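Local coordinates for 30-kDa cleavage and polyadenylation specificity factor 30 (Arabidopsis thaliana, PDB 5ZUU), which serves in the cleavage and polyadenylation complex that forms pre-mRNA 3' ends, its YTH domain binding m6A-modified RNA, at residues Thr68-Gly73 / Glu112-Lys117; Tyr19-Ser24 / Gln138-Ser143. All coordinates share one frame; numbering follows the deposited sequence.

Interaction 1 (Thr68-Gly73 / Glu112-Lys117). With nucleotides of chain F.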
ATOM      1  N   THR A  68      13.636   4.613  -5.180  1.00 14.85           N
ATOM      2  CA  THR A  68      12.957   5.425  -6.213  1.00 14.04           C
ATOM      3  C   THR A  68      12.665   6.871  -5.801  1.00 14.15           C
ATOM      4  O   THR A  68      12.169   7.632  -6.617  1.00 12.73           O
ATOM      5  CB  THR A  68      11.585   4.865  -6.611  1.00 12.85           C
ATOM      6  OG1 THR A  68      10.739   4.903  -5.461  1.00 12.13           O
ATOM      7  CG2 THR A  68      11.699   3.494  -7.206  1.00 12.47           C
ATOM      8  N   ARG A  69      12.910   7.223  -4.538  1.00 16.46           N
ATOM      9  CA  ARG A  69      12.733   8.614  -4.035  1.00 16.43           C
ATOM     10  C   ARG A  69      11.227   9.007  -4.068  1.00 15.00           C
ATOM     11  O   ARG A  69      10.875  10.202  -4.103  1.00 12.78           O
ATOM     12  CB  ARG A  69      13.579   9.658  -4.844  1.00 16.68           C
ATOM     13  CG  ARG A  69      15.066   9.460  -4.809  1.00 20.19           C
ATOM     14  CD  ARG A  69      15.760  10.413  -5.764  1.00 22.12           C
ATOM     15  NE  ARG A  69      17.126   9.982  -6.025  1.00 23.98           N
ATOM     16  CZ  ARG A  69      18.184  10.288  -5.271  1.00 27.49           C
ATOM     17  NH1 ARG A  69      18.077  11.078  -4.204  1.00 31.33           N
ATOM     18  NH2 ARG A  69      19.367   9.790  -5.563  1.00 26.66           N
ATOM     19  N   HIS A  70      10.343   8.025  -4.114  1.00 14.78           N
ATOM     20  CA  HIS A  70       8.908   8.305  -4.267  1.00 14.15           C
ATOM     21  C   HIS A  70       8.064   7.268  -3.446  1.00 14.60           C
ATOM     22  O   HIS A  70       8.527   6.111  -3.188  1.00 14.16           O
ATOM     23  CB  HIS A  70       8.471   8.205  -5.759  1.00 13.80           C
ATOM     24  CG  HIS A  70       8.909   9.344  -6.623  1.00 14.34           C
ATOM     25  ND1 HIS A  70      10.202   9.470  -7.098  1.00 16.08           N
ATOM     26  CD2 HIS A  70       8.211  10.377  -7.152  1.00 14.49           C
ATOM     27  CE1 HIS A  70      10.288  10.546  -7.858  1.00 15.83           C
ATOM     28  NE2 HIS A  70       9.091  11.123  -7.894  1.00 15.99           N
ATOM     29  N   PHE A  71       6.837   7.685  -3.102  1.00 12.84           N
ATOM     30  CA  PHE A  71       5.746   6.784  -2.783  1.00 11.92           C
ATOM     31  C   PHE A  71       4.969   6.551  -4.047  1.00 11.99           C
ATOM     32  O   PHE A  71       4.794   7.495  -4.795  1.00 13.08           O
ATOM     33  CB  PHE A  71       4.835   7.359  -1.706  1.00 11.06           C
ATOM     34  CG  PHE A  71       5.516   7.556  -0.366  1.00 11.11           C
ATOM     35  CD1 PHE A  71       5.684   6.484   0.527  1.00 11.49           C
ATOM     36  CD2 PHE A  71       6.028   8.821   0.001  1.00 11.58           C
ATOM     37  CE1 PHE A  71       6.338   6.682   1.748  1.00 11.58           C
ATOM     38  CE2 PHE A  71       6.688   9.025   1.235  1.00 11.41           C
ATOM     39  CZ  PHE A  71       6.839   7.961   2.095  1.00 11.43           C
ATOM     40  N   GLN A  72       4.451   5.327  -4.245  1.00 11.74           N
ATOM     41  CA  GLN A  72       3.730   4.934  -5.436  1.00 11.10           C
ATOM     42  C   GLN A  72       2.226   4.723  -5.228  1.00 12.15           C
ATOM     43  O   GLN A  72       1.460   4.432  -6.189  1.00 13.12           O
ATOM     44  CB  GLN A  72       4.310   3.653  -6.003  1.00 10.82           C
ATOM     45  CG  GLN A  72       5.584   3.776  -6.773  1.00 11.38           C
ATOM     46  CD  GLN A  72       6.836   3.930  -5.906  1.00 11.53           C
ATOM     47  OE1 GLN A  72       6.932   3.360  -4.838  1.00 10.94           O
ATOM     48  NE2 GLN A  72       7.771   4.711  -6.365  1.00 12.16           N
ATOM     49  N   GLY A  73       1.730   4.826  -4.013  1.00 12.61           N
ATOM     50  CA  GLY A  73       0.268   4.653  -3.802  1.00 12.59           C
ATOM     51  C   GLY A  73      -0.070   4.067  -2.473  1.00 12.22           C
ATOM     52  O   GLY A  73       0.831   3.924  -1.602  1.00 12.89           O
ATOM     53  N   GLU A 112       2.814   8.879  -8.382  1.00 14.80           N
ATOM     54  CA  GLU A 112       4.212   8.989  -8.011  1.00 15.95           C
ATOM     55  C   GLU A 112       4.371  10.210  -7.140  1.00 15.65           C
ATOM     56  O   GLU A 112       4.328  11.347  -7.636  1.00 17.72           O
ATOM     57  CB  GLU A 112       5.162   9.109  -9.213  1.00 18.16           C
ATOM     58  CG  GLU A 112       5.332   7.850 -10.071  1.00 18.58           C
ATOM     59  CD  GLU A 112       6.152   6.710  -9.387  1.00 21.26           C
ATOM     60  OE1 GLU A 112       6.970   6.950  -8.454  1.00 21.90           O
ATOM     61  OE2 GLU A 112       6.000   5.554  -9.832  1.00 22.25           O
ATOM     62  N   LEU A 113       4.513  10.000  -5.842  1.00 13.96           N
ATOM     63  CA  LEU A 113       4.591  11.102  -4.918  1.00 13.78           C
ATOM     64  C   LEU A 113       6.049  11.240  -4.472  1.00 14.06           C
ATOM     65  O   LEU A 113       6.614  10.396  -3.764  1.00 13.74           O
ATOM     66  CB  LEU A 113       3.697  10.859  -3.729  1.00 13.66           C
ATOM     67  CG  LEU A 113       3.791  11.904  -2.605  1.00 14.11           C
ATOM     68  CD1 LEU A 113       3.211  13.229  -3.066  1.00 14.09           C
ATOM     69  CD2 LEU A 113       3.023  11.412  -1.381  1.00 14.24           C
ATOM     70  N   SER A 114       6.684  12.278  -4.948  1.00 13.64           N
ATOM     71  CA  SER A 114       8.069  12.565  -4.597  1.00 15.75           C
ATOM     72  C   SER A 114       8.255  12.828  -3.108  1.00 14.06           C
ATOM     73  O   SER A 114       7.422  13.473  -2.475  1.00 13.57           O
ATOM     74  CB  SER A 114       8.502  13.834  -5.365  1.00 17.13           C
ATOM     75  OG  SER A 114       9.716  14.292  -4.851  1.00 22.50           O
ATOM     76  N   PHE A 115       9.360  12.339  -2.567  1.00 14.48           N
ATOM     77  CA  PHE A 115       9.755  12.551  -1.170  1.00 14.66           C
ATOM     78  C   PHE A 115       9.977  14.052  -0.863  1.00 15.21           C
ATOM     79  O   PHE A 115       9.794  14.493   0.276  1.00 17.14           O
ATOM     80  CB  PHE A 115      11.061  11.775  -0.800  1.00 13.81           C
ATOM     81  CG  PHE A 115      10.941  10.250  -0.736  1.00 13.93           C
ATOM     82  CD1 PHE A 115       9.740   9.591  -0.621  1.00 13.23           C
ATOM     83  CD2 PHE A 115      12.114   9.450  -0.740  1.00 14.41           C
ATOM     84  CE1 PHE A 115       9.674   8.202  -0.578  1.00 12.47           C
ATOM     85  CE2 PHE A 115      12.027   8.058  -0.682  1.00 13.70           C
ATOM     86  CZ  PHE A 115      10.809   7.449  -0.579  1.00 13.08           C
ATOM     87  N   HIS A 116      10.416  14.805  -1.864  1.00 15.48           N
ATOM     88  CA  HIS A 116      10.588  16.273  -1.749  1.00 15.05           C
ATOM     89  C   HIS A 116       9.296  16.862  -1.236  1.00 15.07           C
ATOM     90  O   HIS A 116       9.278  17.700  -0.286  1.00 14.33           O
ATOM     91  CB  HIS A 116      10.965  16.879  -3.113  1.00 14.54           C
ATOM     92  CG  HIS A 116      11.438  18.299  -3.016  1.00 17.10           C
ATOM     93  ND1 HIS A 116      12.456  18.684  -2.151  1.00 16.36           N
ATOM     94  CD2 HIS A 116      10.969  19.436  -3.589  1.00 16.41           C
ATOM     95  CE1 HIS A 116      12.607  20.002  -2.233  1.00 18.52           C
ATOM     96  NE2 HIS A 116      11.739  20.470  -3.117  1.00 17.20           N
ATOM     97  N   LYS A 117       8.199  16.367  -1.797  1.00 14.01           N
ATOM     98  CA  LYS A 117       6.881  16.858  -1.417  1.00 14.40           C
ATOM     99  C   LYS A 117       6.380  16.438  -0.055  1.00 13.87           C
ATOM    100  O   LYS A 117       5.458  17.041   0.416  1.00 15.66           O
ATOM    101  CB  LYS A 117       5.836  16.499  -2.459  1.00 14.50           C
ATOM    102  CG  LYS A 117       6.058  17.257  -3.732  1.00 15.57           C
ATOM    103  CD  LYS A 117       5.071  16.725  -4.745  1.00 16.18           C
ATOM    104  CE  LYS A 117       5.308  17.265  -6.141  1.00 16.32           C
ATOM    105  NZ  LYS A 117       4.513  16.354  -7.030  1.00 17.24           N
TER
ATOM    106  P     A F   8      16.391   9.332  -0.593  1.00 19.08           P
ATOM    107  OP1   A F   8      15.490  10.414  -1.103  1.00 23.61           O
ATOM    108  OP2   A F   8      16.493   8.046  -1.329  1.00 18.32           O
ATOM    109  O5'   A F   8      17.691  10.199  -0.388  1.00 24.14           O
ATOM    110  C5'   A F   8      18.906   9.597  -0.473  1.00 30.27           C
ATOM    111  C4'   A F   8      19.902  10.410   0.287  1.00 30.52           C
ATOM    112  O4'   A F   8      20.155   9.739   1.548  1.00 32.19           O
ATOM    113  C3'   A F   8      21.224  10.434  -0.468  1.00 30.84           C
ATOM    114  O3'   A F   8      21.313  11.644  -1.202  1.00 30.01           O
ATOM    115  C2'   A F   8      22.248  10.088   0.589  1.00 31.54           C
ATOM    116  O2'   A F   8      22.677  11.166   1.408  1.00 31.26           O
ATOM    117  C1'   A F   8      21.439   9.162   1.492  1.00 31.97           C
ATOM    118  N9    A F   8      21.361   7.728   1.131  1.00 29.46           N
ATOM    119  C8    A F   8      20.342   6.926   0.655  1.00 26.54           C
ATOM    120  N7    A F   8      20.663   5.657   0.567  1.00 22.35           N
ATOM    121  C5    A F   8      21.975   5.617   1.017  1.00 23.44           C
ATOM    122  C6    A F   8      22.880   4.561   1.185  1.00 19.56           C
ATOM    123  N6    A F   8      22.598   3.294   0.885  1.00 19.31           N
ATOM    124  N1    A F   8      24.117   4.861   1.636  1.00 19.43           N
ATOM    125  C2    A F   8      24.399   6.136   1.944  1.00 20.67           C
ATOM    126  N3    A F   8      23.630   7.213   1.842  1.00 22.06           N
ATOM    127  C4    A F   8      22.414   6.882   1.376  1.00 24.52           C
ATOM    128  P     G F   9      21.833  11.575  -2.660  1.00 32.79           P
ATOM    129  OP1   G F   9      21.972  12.957  -3.164  1.00 36.56           O
ATOM    130  OP2   G F   9      21.046  10.585  -3.414  1.00 29.87           O
ATOM    131  O5'   G F   9      23.291  10.991  -2.434  1.00 34.49           O
ATOM    132  C5'   G F   9      24.053  10.506  -3.545  1.00 39.41           C
ATOM    133  C4'   G F   9      25.430  10.201  -3.036  1.00 40.98           C
ATOM    134  O4'   G F   9      25.260   9.475  -1.784  1.00 36.47           O
ATOM    135  C3'   G F   9      26.314   9.331  -3.925  1.00 42.89           C
ATOM    136  O3'   G F   9      27.226  10.073  -4.755  1.00 46.67           O
ATOM    137  C2'   G F   9      27.161   8.608  -2.897  1.00 38.16           C
ATOM    138  O2'   G F   9      28.214   9.592  -2.799  1.00 36.66           O
ATOM    139  C1'   G F   9      26.125   8.360  -1.769  1.00 36.33           C
ATOM    140  N9    G F   9      25.322   7.122  -1.833  1.00 31.05           N
ATOM    141  C8    G F   9      24.005   6.964  -2.206  1.00 26.56           C
ATOM    142  N7    G F   9      23.613   5.716  -2.185  1.00 23.07           N
ATOM    143  C5    G F   9      24.728   5.011  -1.756  1.00 25.22           C
ATOM    144  C6    G F   9      24.931   3.615  -1.579  1.00 23.14           C
ATOM    145  O6    G F   9      24.127   2.696  -1.722  1.00 20.75           O
ATOM    146  N1    G F   9      26.217   3.337  -1.141  1.00 21.87           N
ATOM    147  C2    G F   9      27.192   4.270  -0.922  1.00 22.43           C
ATOM    148  N2    G F   9      28.377   3.801  -0.513  1.00 25.69           N
ATOM    149  N3    G F   9      27.035   5.563  -1.118  1.00 24.41           N
ATOM    150  C4    G F   9      25.788   5.865  -1.524  1.00 27.39           C
TER
HETATM  151  O   HOH W   1      11.957  12.840  -4.157  1.00 24.94           O
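One face of the Phe115 ring lies flat beneath the backbone that joins Arg69 to His70, with Arg69 C 3.4 Å above the ring plane and His70 N also over its centre. At the ring's edge, CE1 points into a face of Phe71, 3.6 Å from CE2 in a T-shaped pair whose planes stand 67° apart, while CD2 meets OP1 of A8 of chain F. Beneath the aromatic pair the strands run antiparallel, and Phe71 and Leu113 bond in both directions, Leu113 N to Phe71 O at 2.7 Å. Phe115 N extends the pairing by giving its hydrogen to Arg69 O. On the face carrying His70, the imidazole is fixed by an almost straight in-plane bond from ND1 to Thr68 O (2.7 Å). Gln72 NE2 grips Thr68 OG1 and, at 3.2 Å, the syn side of Glu112 OE1, tilted out of the carboxylate plane, while its OE1 takes the backbone N of Val65; Glu112 OE2 pairs with Arg27. The extended Arg69 brings NH1 and NH2 to one oxygen, OP2 of G9 of chain F, the nearer, NH2, at 2.8 Å. An antiparallel strand pair whose one end meets the phosphate backbone thus forms part of the RNA-binding surface of this YTH domain.

Interaction 2 (Tyr19-Ser24 / Gln138-Ser143). With nucleotides of chain F.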
ATOM      1  N   TYR A  19      -2.155   3.239   9.430  1.00 11.23           N
ATOM      2  CA  TYR A  19      -1.348   3.455   8.246  1.00 11.46           C
ATOM      3  C   TYR A  19       0.050   2.914   8.457  1.00 11.25           C
ATOM      4  O   TYR A  19       0.686   3.235   9.491  1.00  9.40           O
ATOM      5  CB  TYR A  19      -1.199   5.014   7.990  1.00 12.76           C
ATOM      6  CG  TYR A  19      -2.505   5.696   7.844  1.00 12.88           C
ATOM      7  CD1 TYR A  19      -3.259   6.066   8.968  1.00 13.52           C
ATOM      8  CD2 TYR A  19      -3.053   5.912   6.592  1.00 13.57           C
ATOM      9  CE1 TYR A  19      -4.507   6.673   8.823  1.00 15.20           C
ATOM     10  CE2 TYR A  19      -4.291   6.519   6.448  1.00 13.88           C
ATOM     11  CZ  TYR A  19      -5.016   6.875   7.554  1.00 14.96           C
ATOM     12  OH  TYR A  19      -6.246   7.439   7.395  1.00 16.92           O
ATOM     13  N   PHE A  20       0.536   2.145   7.465  1.00 11.27           N
ATOM     14  CA  PHE A  20       1.879   1.548   7.494  1.00 12.21           C
ATOM     15  C   PHE A  20       2.559   1.835   6.180  1.00 11.50           C
ATOM     16  O   PHE A  20       1.922   1.737   5.141  1.00 11.42           O
ATOM     17  CB  PHE A  20       1.812   0.001   7.717  1.00 13.28           C
ATOM     18  CG  PHE A  20       1.253  -0.406   9.041  1.00 14.17           C
ATOM     19  CD1 PHE A  20      -0.093  -0.359   9.286  1.00 15.11           C
ATOM     20  CD2 PHE A  20       2.078  -0.839  10.056  1.00 15.70           C
ATOM     21  CE1 PHE A  20      -0.607  -0.691  10.547  1.00 15.37           C
ATOM     22  CE2 PHE A  20       1.577  -1.181  11.309  1.00 14.84           C
ATOM     23  CZ  PHE A  20       0.233  -1.097  11.550  1.00 15.36           C
ATOM     24  N   VAL A  21       3.838   2.202   6.220  1.00 10.55           N
ATOM     25  CA  VAL A  21       4.656   2.254   5.019  1.00 10.86           C
ATOM     26  C   VAL A  21       5.137   0.849   4.685  1.00 12.52           C
ATOM     27  O   VAL A  21       5.627   0.138   5.554  1.00 14.11           O
ATOM     28  CB  VAL A  21       5.883   3.170   5.163  1.00 10.80           C
ATOM     29  CG1 VAL A  21       6.795   3.093   3.926  1.00 10.21           C
ATOM     30  CG2 VAL A  21       5.432   4.603   5.391  1.00 10.27           C
ATOM     31  N   VAL A  22       4.931   0.430   3.445  1.00 11.88           N
ATOM     32  CA  VAL A  22       5.323  -0.851   2.950  1.00 11.63           C
ATOM     33  C   VAL A  22       6.401  -0.588   1.921  1.00 11.96           C
ATOM     34  O   VAL A  22       6.248   0.306   1.071  1.00 11.60           O
ATOM     35  CB  VAL A  22       4.136  -1.557   2.288  1.00 11.83           C
ATOM     36  CG1 VAL A  22       4.608  -2.753   1.459  1.00 12.04           C
ATOM     37  CG2 VAL A  22       3.159  -1.969   3.360  1.00 11.45           C
ATOM     38  N   LYS A  23       7.535  -1.283   2.053  1.00 11.98           N
ATOM     39  CA  LYS A  23       8.693  -1.120   1.146  1.00 12.19           C
ATOM     40  C   LYS A  23       8.878  -2.375   0.240  1.00 13.54           C
ATOM     41  O   LYS A  23       8.621  -3.498   0.661  1.00 14.15           O
ATOM     42  CB  LYS A  23       9.961  -0.831   1.943  1.00 12.55           C
ATOM     43  CG  LYS A  23       9.895   0.462   2.802  1.00 12.68           C
ATOM     44  CD  LYS A  23       9.791   1.738   1.973  1.00 12.95           C
ATOM     45  CE  LYS A  23      10.948   1.973   1.029  1.00 13.08           C
ATOM     46  NZ  LYS A  23      11.093   3.407   0.687  1.00 13.10           N
ATOM     47  N   SER A  24       9.226  -2.153  -1.034  1.00 14.64           N
ATOM     48  CA  SER A  24       9.680  -3.206  -1.983  1.00 14.89           C
ATOM     49  C   SER A  24      11.069  -2.908  -2.533  1.00 14.78           C
ATOM     50  O   SER A  24      11.416  -1.751  -2.790  1.00 15.42           O
ATOM     51  CB  SER A  24       8.721  -3.318  -3.149  1.00 14.78           C
ATOM     52  OG  SER A  24       9.070  -4.407  -3.971  1.00 15.53           O
ATOM     53  N   GLN A 138       6.796  -0.032   8.820  1.00 10.31           N
ATOM     54  CA  GLN A 138       6.801   1.004   9.865  1.00 10.41           C
ATOM     55  C   GLN A 138       5.405   1.682   9.947  1.00 11.00           C
ATOM     56  O   GLN A 138       4.832   2.182   8.947  1.00 10.49           O
ATOM     57  CB  GLN A 138       7.867   2.031   9.548  1.00 10.65           C
ATOM     58  CG  GLN A 138       7.730   3.339  10.300  1.00 10.87           C
ATOM     59  CD  GLN A 138       8.172   3.110  11.707  1.00 11.12           C
ATOM     60  OE1 GLN A 138       9.355   2.826  11.913  1.00 11.54           O
ATOM     61  NE2 GLN A 138       7.234   3.101  12.645  1.00 11.16           N
ATOM     62  N   GLU A 139       4.830   1.676  11.133  1.00 11.24           N
ATOM     63  CA  GLU A 139       3.542   2.349  11.363  1.00 11.46           C
ATOM     64  C   GLU A 139       3.709   3.878  11.347  1.00 11.33           C
ATOM     65  O   GLU A 139       4.674   4.405  11.894  1.00 10.54           O
ATOM     66  CB  GLU A 139       2.873   1.895  12.690  1.00 11.80           C
ATOM     67  CG  GLU A 139       1.399   2.319  12.698  1.00 12.49           C
ATOM     68  CD  GLU A 139       0.532   1.832  13.808  1.00 13.10           C
ATOM     69  OE1 GLU A 139      -0.676   2.194  13.842  1.00 12.13           O
ATOM     70  OE2 GLU A 139       1.012   1.036  14.634  1.00 13.18           O
ATOM     71  N   LEU A 140       2.775   4.576  10.701  1.00 10.53           N
ATOM     72  CA  LEU A 140       2.717   6.016  10.765  1.00 10.94           C
ATOM     73  C   LEU A 140       1.764   6.355  11.897  1.00 10.78           C
ATOM     74  O   LEU A 140       0.664   5.771  11.994  1.00 10.15           O
ATOM     75  CB  LEU A 140       2.250   6.637   9.408  1.00 11.36           C
ATOM     76  CG  LEU A 140       3.201   6.280   8.243  1.00 11.30           C
ATOM     77  CD1 LEU A 140       2.563   6.395   6.880  1.00 12.11           C
ATOM     78  CD2 LEU A 140       4.429   7.147   8.249  1.00 12.16           C
ATOM     79  N   GLU A 141       2.197   7.264  12.768  1.00 10.71           N
ATOM     80  CA  GLU A 141       1.287   7.914  13.724  1.00 11.83           C
ATOM     81  C   GLU A 141       0.042   8.364  12.920  1.00 11.44           C
ATOM     82  O   GLU A 141       0.175   8.931  11.825  1.00 10.41           O
ATOM     83  CB  GLU A 141       2.005   9.113  14.382  1.00 12.84           C
ATOM     84  CG  GLU A 141       1.288   9.746  15.589  1.00 13.95           C
ATOM     85  CD  GLU A 141      -0.023  10.443  15.244  1.00 15.15           C
ATOM     86  OE1 GLU A 141      -0.180  11.081  14.164  1.00 14.79           O
ATOM     87  OE2 GLU A 141      -0.942  10.280  16.043  1.00 17.98           O
ATOM     88  N   PRO A 142      -1.162   8.086  13.416  1.00 11.76           N
ATOM     89  CA  PRO A 142      -2.245   8.042  12.408  1.00 12.33           C
ATOM     90  C   PRO A 142      -2.654   9.362  11.800  1.00 11.94           C
ATOM     91  O   PRO A 142      -3.164   9.397  10.655  1.00 11.62           O
ATOM     92  CB  PRO A 142      -3.421   7.406  13.164  1.00 12.64           C
ATOM     93  CG  PRO A 142      -3.009   7.396  14.616  1.00 12.68           C
ATOM     94  CD  PRO A 142      -1.522   7.332  14.613  1.00 12.32           C
ATOM     95  N   SER A 143      -2.440  10.426  12.551  1.00 11.91           N
ATOM     96  CA  SER A 143      -2.652  11.762  11.998  1.00 12.60           C
ATOM     97  C   SER A 143      -1.634  12.082  10.936  1.00 11.24           C
ATOM     98  O   SER A 143      -1.996  12.672   9.917  1.00 10.98           O
ATOM     99  CB  SER A 143      -2.621  12.860  13.067  1.00 13.43           C
ATOM    100  OG  SER A 143      -3.780  12.779  13.850  1.00 14.79           O
TER
ATOM    101  P     C F   6      13.708  -2.049   4.044  1.00 13.25           P
ATOM    102  OP1   C F   6      15.115  -1.831   4.377  1.00 13.64           O
ATOM    103  OP2   C F   6      12.749  -2.387   5.127  1.00 13.76           O
ATOM    104  O5'   C F   6      13.125  -0.721   3.349  1.00 13.22           O
ATOM    105  C5'   C F   6      14.023   0.249   2.800  1.00 12.83           C
ATOM    106  C4'   C F   6      13.905   1.555   3.547  1.00 13.50           C
ATOM    107  O4'   C F   6      14.375   1.385   4.905  1.00 13.01           O
ATOM    108  C3'   C F   6      14.712   2.720   2.991  1.00 13.41           C
ATOM    109  O3'   C F   6      13.987   3.338   1.935  1.00 12.67           O
ATOM    110  C2'   C F   6      14.854   3.595   4.216  1.00 12.87           C
ATOM    111  O2'   C F   6      13.694   4.362   4.485  1.00 11.75           O
ATOM    112  C1'   C F   6      15.093   2.543   5.295  1.00 13.85           C
ATOM    113  N1    C F   6      16.507   2.161   5.505  1.00 15.21           N
ATOM    114  C2    C F   6      17.358   3.085   6.120  1.00 15.65           C
ATOM    115  O2    C F   6      16.918   4.204   6.410  1.00 15.44           O
ATOM    116  N3    C F   6      18.634   2.733   6.389  1.00 15.50           N
ATOM    117  C4    C F   6      19.064   1.505   6.088  1.00 16.69           C
ATOM    118  N4    C F   6      20.332   1.210   6.359  1.00 16.00           N
ATOM    119  C5    C F   6      18.216   0.534   5.468  1.00 16.26           C
ATOM    120  C6    C F   6      16.955   0.901   5.203  1.00 15.70           C
ATOM    121  P     U F   7      14.715   3.976   0.694  1.00 13.82           P
ATOM    122  OP1   U F   7      13.678   4.373  -0.244  1.00 15.52           O
ATOM    123  OP2   U F   7      15.783   3.148   0.230  1.00 14.36           O
ATOM    124  O5'   U F   7      15.395   5.296   1.268  1.00 14.71           O
ATOM    125  C5'   U F   7      14.559   6.360   1.711  1.00 15.63           C
ATOM    126  C4'   U F   7      15.386   7.383   2.425  1.00 16.19           C
ATOM    127  O4'   U F   7      16.036   6.786   3.574  1.00 17.22           O
ATOM    128  C3'   U F   7      16.513   7.952   1.592  1.00 16.93           C
ATOM    129  O3'   U F   7      15.984   9.062   0.891  1.00 19.49           O
ATOM    130  C2'   U F   7      17.504   8.395   2.640  1.00 16.92           C
ATOM    131  O2'   U F   7      17.091   9.571   3.299  1.00 15.94           O
ATOM    132  C1'   U F   7      17.376   7.265   3.646  1.00 16.83           C
ATOM    133  N1    U F   7      18.287   6.132   3.469  1.00 15.60           N
ATOM    134  C2    U F   7      19.575   6.243   3.969  1.00 16.18           C
ATOM    135  O2    U F   7      20.033   7.287   4.424  1.00 16.74           O
ATOM    136  N3    U F   7      20.324   5.100   3.875  1.00 16.48           N
ATOM    137  C4    U F   7      19.920   3.872   3.394  1.00 16.11           C
ATOM    138  O4    U F   7      20.704   2.926   3.419  1.00 15.43           O
ATOM    139  C5    U F   7      18.581   3.842   2.886  1.00 15.64           C
ATOM    140  C6    U F   7      17.825   4.941   2.957  1.00 15.64           C
TER
HETATM  141  O   HOH W   2      -1.564   4.265  12.086  1.00  5.98           O
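Glu139 sets CG opposite its backbone N in the first torsion (chi1 -165°) and continues fully extended, while Phe20, with chi1 -65°, swings its ring beside its backbone N; the two choices lay the carboxylate arm across the ring. The touch is a CH-pi contact, CG standing 4.0 Å from the ring centroid and displaced toward the rim, with the carboxylate turned only 20° from the ring plane. On the other face of the strand pair, Val21 CG2 packs on Leu140 CD1 at 3.7 Å, and Tyr19 CB meets Leu140 CB. Two backbone bonds tie the edge strand on: Leu140 N to Tyr19 O at 2.8 Å and Val21 N to Gln138 O at 2.9 Å. A water closes the end of the pair, accepting from Tyr19 N and donating to Leu140 O and to Glu139 OE1, the latter at 2.9 Å. Glu139 OE1 also forms a salt bridge with Arg18. An alanine at Glu139 is likely to leave Arg18 without this anionic mate, deprive the water of one acceptor and uncover part of the Phe20 face. One side chain therefore combines two chemistries, its methylenes serving the aromatic ring and its charged end serving the arginine and the water.

In the fold
Both contacts belong to one mixed sheet: interaction 1 pairs strands 70-77 and 103-114, interaction 2 pairs strand 17-24 with the edge strand 138-140, and strand 58-65 lies between the two pairs. Their centres are about 14 Å apart, yet they touch, Phe71 CE1 lying 4.2 Å from Val21 CG1 and Phe115 CZ 4.2 Å from Lys23 NZ. Helix 142-154, which begins in interaction 2, returns to pack Leu148 and Leu152 on Phe71 of interaction 1. The bound RNA joins them again: Lys23 NZ holds OP1 of U7 of chain F at 2.9 Å, while Phe115 and Arg69 attend the next two phosphates, those of A8 and G9 of chain F. Ser24 packs on a modified RNA base.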